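Local coordinates for protein HspA (Thermosynechococcus vulcanus, PDB 6EWN) that probably acts as a small heat shock protein, a chaperone of the HSP20 family that would keep unfolding proteins from aggregating, at residues Gln32-Arg44 / Tyr62-Ile75. Sequence-based numbering, arbitrary orientation.
Sequences QVTAEAVSISGER and YGKFQRVIPLPVRI. With URE (urea), chain D; URE (urea), chain Q.
I40 and R67 mark a single antiparallel bridge that lays segment 62-75 along strand 38-42, a surface contact of extended backbones within the alpha-crystallin domain. The pairing rests on R67 N, which donates to I40 O at 2.8 Å; the return bond from I40 N to R67 O is modelled doubtfully short. Their side chains lie side by side and point the same way, I40 CG2 resting 3.4 Å from R67 CB; the branched CG2 packs against the aliphatic root of the arginine. G42 suits its place because any side chain would run into the ring of F65, one face of which takes G42 O 3.5 Å above its plane. At either end of the 34-37 turn, V33 and I75 meet tip to tip, CG1 to CD1, and V38 CG2 reaches L71 CD1 at 3.7 Å. E36 crosses R74 at about a right angle: its carboxylate stands 84° from the guanidinium plane, OE2 pairs with NH2 at 3.4 Å by charge alone, and E36 CG lies 3.3 Å from R74 NH2. With an alanine here, R74 would probably lose both its opposite charge and the CG that NH2 rests against. Beyond the bridge, R44 NH2 sits at the edge of the Y62 ring, with urea over one guanidinium face. An extended segment running antiparallel beside strand 38-42 is consistent with the immunoglobulin-like beta-sandwich of small heat shock proteins, its sparse pairing consistent with early denaturation in 2 M urea.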
ATOM      1  N   GLN A  32       1.197  -8.354  -3.325  1.00 10.05           N
ATOM      2  CA  GLN A  32       1.741  -9.561  -3.923  1.00  6.40           C
ATOM      3  C   GLN A  32       3.121  -9.270  -4.476  1.00 17.64           C
ATOM      4  O   GLN A  32       3.362  -8.170  -4.972  1.00 21.14           O
ATOM      5  CB  GLN A  32       0.852 -10.082  -5.051  1.00 24.45           C
ATOM      6  CG  GLN A  32      -0.451 -10.687  -4.572  1.00 21.70           C
ATOM      7  CD  GLN A  32      -1.606  -9.681  -4.426  1.00  6.41           C
ATOM      8  OE1 GLN A  32      -1.423  -8.499  -4.105  1.00 10.50           O
ATOM      9  NE2 GLN A  32      -2.797 -10.164  -4.676  1.00  2.83           N
ATOM     10  N   VAL A  33       4.035 -10.238  -4.364  1.00 25.23           N
ATOM     11  CA  VAL A  33       5.324 -10.172  -5.047  1.00 22.84           C
ATOM     12  C   VAL A  33       5.370 -11.206  -6.159  1.00 16.60           C
ATOM     13  O   VAL A  33       5.068 -12.382  -5.946  1.00  7.69           O
ATOM     14  CB  VAL A  33       6.519 -10.381  -4.107  1.00 25.79           C
ATOM     15  CG1 VAL A  33       7.804 -10.317  -4.942  1.00 22.99           C
ATOM     16  CG2 VAL A  33       6.504  -9.346  -2.951  1.00 33.24           C
ATOM     17  N   THR A  34       5.779 -10.772  -7.346  1.00 19.72           N
ATOM     18  CA  THR A  34       5.742 -11.644  -8.508  1.00 24.93           C
ATOM     19  C   THR A  34       7.039 -11.420  -9.273  1.00 22.82           C
ATOM     20  O   THR A  34       7.148 -10.477 -10.059  1.00 23.14           O
ATOM     21  CB  THR A  34       4.511 -11.385  -9.380  1.00 37.20           C
ATOM     22  OG1 THR A  34       3.820 -10.199  -8.938  1.00 27.37           O
ATOM     23  CG2 THR A  34       3.551 -12.658  -9.382  1.00 10.95           C
ATOM     24  N   ALA A  35       8.008 -12.311  -9.044  1.00 30.98           N
ATOM     25  CA  ALA A  35       9.382 -12.120  -9.492  1.00 15.91           C
ATOM     26  C   ALA A  35       9.923 -10.770  -9.037  1.00 13.03           C
ATOM     27  O   ALA A  35       9.873  -9.809  -9.806  1.00 20.33           O
ATOM     28  CB  ALA A  35       9.472 -12.243 -11.004  1.00 28.77           C
ATOM     29  N   GLU A  36      10.421 -10.711  -7.785  1.00 16.55           N
ATOM     30  CA  GLU A  36      10.895  -9.536  -7.055  1.00 10.50           C
ATOM     31  C   GLU A  36      10.122  -8.265  -7.347  1.00 14.74           C
ATOM     32  O   GLU A  36      10.681  -7.166  -7.233  1.00 19.41           O
ATOM     33  CB  GLU A  36      12.391  -9.289  -7.333  1.00 14.22           C
ATOM     34  CG  GLU A  36      12.738  -8.925  -8.738  1.00  2.84           C
ATOM     35  CD  GLU A  36      14.118  -8.261  -8.914  1.00  3.84           C
ATOM     36  OE1 GLU A  36      14.322  -7.120  -8.477  1.00  5.00           O
ATOM     37  OE2 GLU A  36      14.989  -8.870  -9.529  1.00  1.74           O
ATOM     38  N   ALA A  37       8.842  -8.396  -7.697  1.00 26.42           N
ATOM     39  CA  ALA A  37       8.015  -7.276  -8.134  1.00 19.92           C
ATOM     40  C   ALA A  37       6.821  -7.153  -7.190  1.00 13.01           C
ATOM     41  O   ALA A  37       5.825  -7.864  -7.339  1.00 14.35           O
ATOM     42  CB  ALA A  37       7.581  -7.455  -9.584  1.00 22.17           C
ATOM     43  N   VAL A  38       6.929  -6.208  -6.256  1.00  7.61           N
ATOM     44  CA  VAL A  38       5.946  -6.002  -5.203  1.00 11.43           C
ATOM     45  C   VAL A  38       4.788  -5.189  -5.786  1.00 29.18           C
ATOM     46  O   VAL A  38       5.013  -4.152  -6.414  1.00 23.71           O
ATOM     47  CB  VAL A  38       6.606  -5.287  -4.009  1.00 24.88           C
ATOM     48  CG1 VAL A  38       5.887  -5.538  -2.663  1.00 14.75           C
ATOM     49  CG2 VAL A  38       8.097  -5.716  -3.894  1.00 35.26           C
ATOM     50  N   SER A  39       3.550  -5.662  -5.615  1.00  8.70           N
ATOM     51  CA  SER A  39       2.403  -5.067  -6.271  1.00  8.71           C
ATOM     52  C   SER A  39       1.578  -4.260  -5.283  1.00  6.15           C
ATOM     53  O   SER A  39       1.310  -4.713  -4.168  1.00  4.84           O
ATOM     54  CB  SER A  39       1.538  -6.163  -6.910  1.00 11.65           C
ATOM     55  OG  SER A  39       0.550  -5.668  -7.798  1.00 10.13           O
ATOM     56  N   ILE A  40       1.126  -3.068  -5.721  1.00 28.56           N
ATOM     57  CA  ILE A  40       0.104  -2.273  -5.011  1.00 12.93           C
ATOM     58  C   ILE A  40      -1.251  -2.400  -5.717  1.00 10.98           C
ATOM     59  O   ILE A  40      -1.342  -2.331  -6.951  1.00 15.26           O
ATOM     60  CB  ILE A  40       0.532  -0.793  -4.879  1.00  8.44           C
ATOM     61  CG1 ILE A  40       1.087  -0.515  -3.488  1.00 12.41           C
ATOM     62  CG2 ILE A  40      -0.647   0.186  -5.182  1.00 21.46           C
ATOM     63  CD1 ILE A  40       0.683   0.783  -2.884  1.00 19.02           C
ATOM     64  N   SER A  41      -2.313  -2.573  -4.926  1.00 17.23           N
ATOM     65  CA  SER A  41      -3.634  -2.911  -5.459  1.00 11.58           C
ATOM     66  C   SER A  41      -4.648  -2.906  -4.331  1.00 17.19           C
ATOM     67  O   SER A  41      -4.375  -3.478  -3.268  1.00 17.94           O
ATOM     68  CB  SER A  41      -3.639  -4.263  -6.241  1.00 19.87           C
ATOM     69  OG  SER A  41      -2.784  -5.310  -5.794  1.00  5.49           O
ATOM     70  N   GLY A  42      -5.789  -2.232  -4.540  1.00 10.29           N
ATOM     71  CA  GLY A  42      -6.787  -2.057  -3.490  1.00 12.50           C
ATOM     72  C   GLY A  42      -7.976  -1.293  -4.024  1.00  6.19           C
ATOM     73  O   GLY A  42      -7.974  -0.834  -5.164  1.00  9.77           O
ATOM     74  N   GLU A  43      -9.014  -1.201  -3.177  1.00 10.45           N
ATOM     75  CA  GLU A  43     -10.220  -0.395  -3.412  1.00  2.96           C
ATOM     76  C   GLU A  43     -11.092  -0.202  -2.175  1.00  7.34           C
ATOM     77  O   GLU A  43     -11.518  -1.171  -1.542  1.00 10.13           O
ATOM     78  CB  GLU A  43     -11.101  -1.009  -4.494  1.00 20.32           C
ATOM     79  CG  GLU A  43     -11.818   0.037  -5.279  1.00  8.19           C
ATOM     80  CD  GLU A  43     -12.550  -0.513  -6.428  1.00 10.12           C
ATOM     81  OE1 GLU A  43     -13.769  -0.681  -6.258  1.00 13.71           O
ATOM     82  OE2 GLU A  43     -11.899  -0.745  -7.490  1.00 14.08           O
ATOM     83  N   ARG A  44     -11.442   1.050  -1.876  1.00 23.75           N
ATOM     84  CA  ARG A  44     -12.350   1.344  -0.769  1.00 14.75           C
ATOM     85  C   ARG A  44     -13.801   1.108  -1.183  1.00 13.52           C
ATOM     86  O   ARG A  44     -14.312   1.791  -2.078  1.00 15.47           O
ATOM     87  CB  ARG A  44     -12.177   2.786  -0.295  1.00 15.68           C
ATOM     88  CG  ARG A  44     -12.565   2.975   1.120  1.00 13.24           C
ATOM     89  CD  ARG A  44     -11.765   4.088   1.731  1.00 29.98           C
ATOM     90  NE  ARG A  44     -12.013   5.416   1.156  1.00 22.51           N
ATOM     91  CZ  ARG A  44     -12.627   6.401   1.796  1.00  7.40           C
ATOM     92  NH1 ARG A  44     -13.086   6.221   3.026  1.00  3.56           N
ATOM     93  NH2 ARG A  44     -12.799   7.561   1.198  1.00 18.16           N
ATOM     94  N   TYR A  62     -12.285   7.673  -4.515  1.00 26.10           N
ATOM     95  CA  TYR A  62     -11.211   6.708  -4.448  1.00 10.04           C
ATOM     96  C   TYR A  62     -11.643   5.422  -5.132  1.00 24.82           C
ATOM     97  O   TYR A  62     -12.832   5.085  -5.163  1.00 19.31           O
ATOM     98  CB  TYR A  62     -10.825   6.422  -3.016  1.00  3.25           C
ATOM     99  CG  TYR A  62     -10.375   7.624  -2.289  1.00  6.49           C
ATOM    100  CD1 TYR A  62      -9.178   8.234  -2.606  1.00 13.94           C
ATOM    101  CD2 TYR A  62     -11.137   8.168  -1.301  1.00 11.93           C
ATOM    102  CE1 TYR A  62      -8.754   9.372  -1.941  1.00  9.71           C
ATOM    103  CE2 TYR A  62     -10.738   9.280  -0.626  1.00 12.19           C
ATOM    104  CZ  TYR A  62      -9.527   9.876  -0.953  1.00  5.76           C
ATOM    105  OH  TYR A  62      -9.074  10.999  -0.307  1.00 10.16           O
ATOM    106  N   GLY A  63     -10.652   4.705  -5.661  1.00 22.95           N
ATOM    107  CA  GLY A  63     -10.850   3.473  -6.385  1.00 19.79           C
ATOM    108  C   GLY A  63      -9.638   2.573  -6.299  1.00  5.38           C
ATOM    109  O   GLY A  63      -9.110   2.420  -5.208  1.00  3.83           O
ATOM    110  N   LYS A  64      -9.207   1.994  -7.435  1.00  7.58           N
ATOM    111  CA  LYS A  64      -8.248   0.893  -7.511  1.00 16.00           C
ATOM    112  C   LYS A  64      -6.983   1.295  -8.253  1.00 16.63           C
ATOM    113  O   LYS A  64      -6.985   2.218  -9.063  1.00 22.09           O
ATOM    114  CB  LYS A  64      -8.842  -0.323  -8.217  1.00 23.18           C
ATOM    115  CG  LYS A  64      -7.786  -1.327  -8.709  1.00 18.43           C
ATOM    116  CD  LYS A  64      -8.354  -2.463  -9.477  1.00  5.00           C
ATOM    117  CE  LYS A  64      -9.291  -1.965 -10.510  1.00  5.00           C
ATOM    118  NZ  LYS A  64      -9.648  -2.909 -11.561  1.00  5.88           N
ATOM    119  N   PHE A  65      -5.906   0.555  -7.992  1.00  6.22           N
ATOM    120  CA  PHE A  65      -4.573   0.995  -8.346  1.00 19.30           C
ATOM    121  C   PHE A  65      -3.682  -0.226  -8.465  1.00 25.87           C
ATOM    122  O   PHE A  65      -3.608  -1.010  -7.523  1.00  7.89           O
ATOM    123  CB  PHE A  65      -4.006   1.944  -7.290  1.00 25.91           C
ATOM    124  CG  PHE A  65      -4.711   1.865  -5.951  1.00 14.59           C
ATOM    125  CD1 PHE A  65      -4.430   0.838  -5.061  1.00 13.51           C
ATOM    126  CD2 PHE A  65      -5.642   2.813  -5.588  1.00  6.89           C
ATOM    127  CE1 PHE A  65      -5.056   0.764  -3.871  1.00  3.57           C
ATOM    128  CE2 PHE A  65      -6.258   2.750  -4.380  1.00  6.87           C
ATOM    129  CZ  PHE A  65      -5.961   1.726  -3.515  1.00  8.76           C
ATOM    130  N   GLN A  66      -2.987  -0.358  -9.597  1.00 28.11           N
ATOM    131  CA  GLN A  66      -2.161  -1.521  -9.905  1.00 16.50           C
ATOM    132  C   GLN A  66      -0.713  -1.058 -10.060  1.00 36.39           C
ATOM    133  O   GLN A  66      -0.169  -0.985 -11.182  1.00 39.09           O
ATOM    134  CB  GLN A  66      -2.661  -2.246 -11.156  1.00  9.35           C
ATOM    135  CG  GLN A  66      -3.451  -3.473 -10.894  1.00  5.00           C
ATOM    136  CD  GLN A  66      -3.377  -4.393 -12.069  1.00  2.11           C
ATOM    137  OE1 GLN A  66      -4.295  -4.472 -12.867  1.00  0.86           O
ATOM    138  NE2 GLN A  66      -2.281  -5.113 -12.182  1.00  9.10           N
ATOM    139  N   ARG A  67      -0.090  -0.750  -8.922  1.00 29.77           N
ATOM    140  CA  ARG A  67       1.266  -0.228  -8.848  1.00 17.61           C
ATOM    141  C   ARG A  67       2.188  -1.356  -8.460  1.00 12.90           C
ATOM    142  O   ARG A  67       1.766  -2.372  -7.912  1.00 26.67           O
ATOM    143  CB  ARG A  67       1.373   0.904  -7.819  1.00  9.27           C
ATOM    144  CG  ARG A  67       2.323   2.003  -8.149  1.00  7.38           C
ATOM    145  CD  ARG A  67       2.294   3.165  -7.081  1.00 10.18           C
ATOM    146  NE  ARG A  67       2.382   4.499  -7.718  1.00  4.89           N
ATOM    147  CZ  ARG A  67       3.372   5.383  -7.590  1.00  2.75           C
ATOM    148  NH1 ARG A  67       4.408   5.188  -6.788  1.00  7.65           N
ATOM    149  NH2 ARG A  67       3.313   6.518  -8.227  1.00  5.59           N
ATOM    150  N   VAL A  68       3.462  -1.165  -8.735  1.00 14.88           N
ATOM    151  CA  VAL A  68       4.424  -2.182  -8.381  1.00 10.40           C
ATOM    152  C   VAL A  68       5.661  -1.529  -7.759  1.00 13.29           C
ATOM    153  O   VAL A  68       5.714  -1.308  -6.539  1.00 14.86           O
ATOM    154  CB  VAL A  68       4.758  -3.010  -9.636  1.00  4.92           C
ATOM    155  CG1 VAL A  68       5.093  -4.380  -9.275  1.00  9.04           C
ATOM    156  CG2 VAL A  68       3.592  -3.032 -10.581  1.00 26.21           C
ATOM    157  N   ILE A  69       6.637  -1.197  -8.606  1.00 16.15           N
ATOM    158  CA  ILE A  69       7.932  -0.608  -8.276  1.00 18.33           C
ATOM    159  C   ILE A  69       9.046  -1.653  -8.329  1.00 28.06           C
ATOM    160  O   ILE A  69       9.029  -2.629  -7.554  1.00 20.67           O
ATOM    161  CB  ILE A  69       7.933   0.081  -6.914  1.00 16.49           C
ATOM    162  CG1 ILE A  69       6.951   1.245  -6.924  1.00  8.59           C
ATOM    163  CG2 ILE A  69       9.316   0.576  -6.648  1.00 17.61           C
ATOM    164  CD1 ILE A  69       6.942   2.070  -5.696  1.00  8.94           C
ATOM    165  N   PRO A  70      10.052  -1.466  -9.181  1.00 11.64           N
ATOM    166  CA  PRO A  70      11.211  -2.365  -9.164  1.00  7.50           C
ATOM    167  C   PRO A  70      12.111  -2.162  -7.943  1.00 13.24           C
ATOM    168  O   PRO A  70      12.194  -1.085  -7.341  1.00  6.06           O
ATOM    169  CB  PRO A  70      11.967  -2.001 -10.451  1.00 19.16           C
ATOM    170  CG  PRO A  70      11.026  -1.092 -11.251  1.00 11.68           C
ATOM    171  CD  PRO A  70      10.141  -0.461 -10.264  1.00 18.03           C
ATOM    172  N   LEU A  71      12.852  -3.219  -7.635  1.00  5.87           N
ATOM    173  CA  LEU A  71      13.712  -3.329  -6.474  1.00 11.09           C
ATOM    174  C   LEU A  71      15.182  -3.494  -6.892  1.00  9.43           C
ATOM    175  O   LEU A  71      15.461  -3.906  -8.021  1.00 10.49           O
ATOM    176  CB  LEU A  71      13.263  -4.551  -5.662  1.00  6.51           C
ATOM    177  CG  LEU A  71      12.717  -4.531  -4.261  1.00  5.00           C
ATOM    178  CD1 LEU A  71      11.820  -5.668  -4.086  1.00 12.98           C
ATOM    179  CD2 LEU A  71      13.807  -4.755  -3.370  1.00 17.40           C
ATOM    180  N   PRO A  72      16.141  -3.243  -5.993  1.00  6.63           N
ATOM    181  CA  PRO A  72      17.548  -3.611  -6.254  1.00  2.18           C
ATOM    182  C   PRO A  72      17.946  -5.036  -5.932  1.00  4.71           C
ATOM    183  O   PRO A  72      19.059  -5.447  -6.306  1.00 12.20           O
ATOM    184  CB  PRO A  72      18.330  -2.693  -5.341  1.00  5.17           C
ATOM    185  CG  PRO A  72      17.304  -1.736  -4.736  1.00 18.99           C
ATOM    186  CD  PRO A  72      16.018  -2.452  -4.771  1.00 11.16           C
ATOM    187  N   VAL A  73      17.083  -5.782  -5.261  1.00  4.31           N
ATOM    188  CA  VAL A  73      17.419  -7.082  -4.728  1.00  6.13           C
ATOM    189  C   VAL A  73      16.195  -7.964  -4.815  1.00  4.53           C
ATOM    190  O   VAL A  73      15.079  -7.507  -4.575  1.00  5.26           O
ATOM    191  CB  VAL A  73      17.910  -7.021  -3.248  1.00  8.45           C
ATOM    192  CG1 VAL A  73      19.435  -6.919  -3.167  1.00  5.00           C
ATOM    193  CG2 VAL A  73      17.184  -5.902  -2.407  1.00  4.50           C
ATOM    194  N   ARG A  74      16.432  -9.250  -5.099  1.00 24.25           N
ATOM    195  CA  ARG A  74      15.409 -10.288  -4.978  1.00 18.65           C
ATOM    196  C   ARG A  74      14.933 -10.418  -3.540  1.00 28.40           C
ATOM    197  O   ARG A  74      15.733 -10.458  -2.595  1.00 33.75           O
ATOM    198  CB  ARG A  74      15.949 -11.650  -5.444  1.00 32.50           C
ATOM    199  CG  ARG A  74      15.120 -12.875  -4.963  1.00 22.81           C
ATOM    200  CD  ARG A  74      14.684 -13.775  -6.097  1.00 14.11           C
ATOM    201  NE  ARG A  74      13.971 -13.044  -7.133  1.00  8.03           N
ATOM    202  CZ  ARG A  74      14.478 -12.697  -8.301  1.00  3.05           C
ATOM    203  NH1 ARG A  74      15.701 -13.045  -8.644  1.00  1.96           N
ATOM    204  NH2 ARG A  74      13.737 -12.020  -9.148  1.00  3.88           N
ATOM    205  N   ILE A  75      13.622 -10.578  -3.395  1.00 20.06           N
ATOM    206  CA  ILE A  75      12.971 -10.485  -2.099  1.00 28.03           C
ATOM    207  C   ILE A  75      12.881 -11.835  -1.407  1.00 30.31           C
ATOM    208  O   ILE A  75      13.381 -12.849  -1.920  1.00 12.45           O
ATOM    209  CB  ILE A  75      11.570  -9.893  -2.270  1.00 22.29           C
ATOM    210  CG1 ILE A  75      10.676 -10.917  -2.981  1.00  9.76           C
ATOM    211  CG2 ILE A  75      11.676  -8.607  -3.053  1.00 16.60           C
ATOM    212  CD1 ILE A  75       9.401 -11.243  -2.225  1.00 14.16           C
TER
HETATM  213  C   URE D 202     -15.063   6.801  -0.863  1.00  2.81           C
HETATM  214  O   URE D 202     -15.206   5.653  -0.765  1.00  5.00           O
HETATM  215  N1  URE D 202     -13.961   7.312  -1.610  1.00  6.41           N
HETATM  216  N2  URE D 202     -16.018   7.725  -0.297  1.00 18.06           N
HETATM  217  C   URE Q 215       7.498   1.140 -11.280  1.00 24.28           C
HETATM  218  O   URE Q 215       8.281   1.198 -12.065  1.00 38.17           O
HETATM  219  N1  URE Q 215       6.635   0.037 -11.017  1.00 15.00           N
HETATM  220  N2  URE Q 215       7.567   2.313 -10.619  1.00 24.37           N